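PDB 4H17: hydrolase, isochorismatase family, which probably acts as a hydrolase of the isochorismatase family. Local coordinates for residues Arg143-Gly148 with Asp185-Val190. Residues are numbered along the deposited sequence; the frame is centred on the assembly and turned at random.
Sequences RAKDYG and DNFACV. With SO4 (sulfate ion), chain D; SO4 (sulfate ion), chain I.
Lys145 lays its aliphatic chain across Phe187, with CD 3.9 Å from ring atom CD1 in an oblique approach. The chain runs extended, CG opposite the backbone N (chi1 -175°), and bends at its last torsion, bringing NZ to the backbone O of Asn186 at 2.8 Å. That donor sits 33° off the carbonyl plane, while Asn186 OD1 stays at 3.8 Å from NZ. The lysine thus ties the last turn of helix 133-146, closed by a Schellman motif at Gly148, to the turn between helix 172-186 and strand 189-191, outermost in this chain's parallel sheet. Arg142 adds a cation-pi contact to Phe187.

Away from this turn, Arg143 grips two sulfates, probably from the crystallisation liquor: NE donates to O2 of the chain D ion (2.8 Å), NH1 to O2 of the chain I ion (2.9 Å), and NH2 to both. NH1 also bridges to Asp146 OD2 in the guanidinium plane, and Tyr147 OH reaches sulfate D O4 (3.0 Å). Replacing Arg143 by an alanine is likely to leave Asp146 without this cationic mate and both sulfates loosely held. Arg143 of the second subunit binds the same ions, so the sulfates probably offset like charges at the dimer interface, whereas Lys145 NZ makes a polar tie to a neutral carbonyl.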
# COMPACT_ATOMS: atom_id res chain seq x y z
N ARG A 143 -1.37 -3.29 6.62
CA ARG A 143 -0.85 -3.53 7.95
C ARG A 143 -1.64 -4.62 8.69
O ARG A 143 -1.08 -5.44 9.43
CB ARG A 143 -0.78 -2.24 8.76
CG ARG A 143 -0.02 -2.40 10.08
CD ARG A 143 1.38 -2.91 9.88
NE ARG A 143 2.11 -2.94 11.14
CZ ARG A 143 3.12 -3.78 11.38
NH1 ARG A 143 3.50 -4.61 10.43
NH2 ARG A 143 3.75 -3.76 12.57
N ALA A 144 -2.94 -4.62 8.52
CA ALA A 144 -3.81 -5.61 9.13
C ALA A 144 -3.42 -7.01 8.67
O ALA A 144 -3.54 -7.93 9.47
CB ALA A 144 -5.26 -5.33 8.80
N LYS A 145 -3.04 -7.17 7.40
CA LYS A 145 -2.53 -8.47 6.92
C LYS A 145 -1.38 -8.96 7.80
O LYS A 145 -1.33 -10.13 8.16
CB LYS A 145 -2.08 -8.41 5.46
CG LYS A 145 -1.65 -9.76 4.85
CD LYS A 145 -1.06 -9.55 3.45
CE LYS A 145 -0.74 -10.84 2.71
NZ LYS A 145 -1.93 -11.48 2.09
N ASP A 146 -0.44 -8.07 8.16
CA ASP A 146 0.69 -8.43 9.03
C ASP A 146 0.29 -9.00 10.37
O ASP A 146 1.00 -9.83 10.97
CB ASP A 146 1.59 -7.22 9.27
CG ASP A 146 2.41 -6.83 8.02
OD1 ASP A 146 2.61 -7.67 7.11
OD2 ASP A 146 2.88 -5.68 7.95
N TYR A 147 -0.86 -8.54 10.89
CA TYR A 147 -1.37 -9.02 12.19
C TYR A 147 -2.34 -10.18 12.04
O TYR A 147 -2.93 -10.65 13.01
CB TYR A 147 -2.01 -7.86 12.89
CG TYR A 147 -1.06 -6.85 13.43
CD1 TYR A 147 -0.09 -7.23 14.37
CD2 TYR A 147 -1.16 -5.52 13.09
CE1 TYR A 147 0.78 -6.33 14.91
CE2 TYR A 147 -0.29 -4.58 13.64
CZ TYR A 147 0.67 -4.99 14.58
OH TYR A 147 1.58 -4.11 15.14
N GLY A 148 -2.49 -10.66 10.83
CA GLY A 148 -3.27 -11.87 10.59
C GLY A 148 -4.76 -11.65 10.46
O GLY A 148 -5.52 -12.61 10.42
N ASP A 185 -5.91 -8.58 -5.19
CA ASP A 185 -4.85 -9.53 -5.55
C ASP A 185 -4.26 -10.22 -4.32
O ASP A 185 -3.93 -11.41 -4.38
CB ASP A 185 -3.75 -8.78 -6.32
CG ASP A 185 -2.67 -9.69 -6.86
OD1 ASP A 185 -3.04 -10.77 -7.35
OD2 ASP A 185 -1.49 -9.23 -6.87
N ASN A 186 -4.06 -9.48 -3.23
CA ASN A 186 -3.22 -9.97 -2.14
C ASN A 186 -3.45 -9.35 -0.73
O ASN A 186 -2.67 -9.62 0.19
CB ASN A 186 -1.76 -9.72 -2.54
CG ASN A 186 -0.78 -10.68 -1.88
OD1 ASN A 186 -1.12 -11.82 -1.59
ND2 ASN A 186 0.44 -10.21 -1.69
N PHE A 187 -4.46 -8.48 -0.59
CA PHE A 187 -4.62 -7.78 0.68
C PHE A 187 -6.02 -7.80 1.27
O PHE A 187 -6.16 -7.66 2.49
CB PHE A 187 -4.09 -6.38 0.55
CG PHE A 187 -2.64 -6.33 0.18
CD1 PHE A 187 -1.68 -6.53 1.14
CD2 PHE A 187 -2.25 -6.15 -1.13
CE1 PHE A 187 -0.34 -6.53 0.81
CE2 PHE A 187 -0.90 -6.13 -1.48
CZ PHE A 187 0.04 -6.33 -0.49
N ALA A 188 -7.06 -8.01 0.47
CA ALA A 188 -8.43 -8.03 1.00
C ALA A 188 -9.37 -8.69 0.06
O ALA A 188 -9.09 -8.78 -1.13
CB ALA A 188 -8.92 -6.60 1.23
N CYS A 189 -10.48 -9.19 0.58
CA CYS A 189 -11.69 -9.40 -0.25
C CYS A 189 -12.21 -8.04 -0.57
O CYS A 189 -12.25 -7.16 0.31
CB CYS A 189 -12.73 -10.21 0.51
SG CYS A 189 -12.28 -11.95 0.63
N VAL A 190 -12.62 -7.83 -1.81
CA VAL A 190 -13.22 -6.55 -2.19
C VAL A 190 -14.65 -6.85 -2.55
O VAL A 190 -14.92 -7.76 -3.37
CB VAL A 190 -12.44 -5.89 -3.34
CG1 VAL A 190 -13.08 -4.61 -3.80
CG2 VAL A 190 -10.98 -5.63 -2.91
S SO4 D . 2.37 -0.55 14.08
O1 SO4 D . 3.23 0.62 13.82
O2 SO4 D . 1.60 -0.77 12.86
O3 SO4 D . 1.47 -0.23 15.19
O4 SO4 D . 3.24 -1.74 14.37
S SO4 I . 6.97 -4.78 11.23
O1 SO4 I . 6.71 -4.15 12.55
O2 SO4 I . 6.02 -5.92 11.02
O3 SO4 I . 8.31 -5.46 11.30
O4 SO4 I . 7.00 -3.84 10.09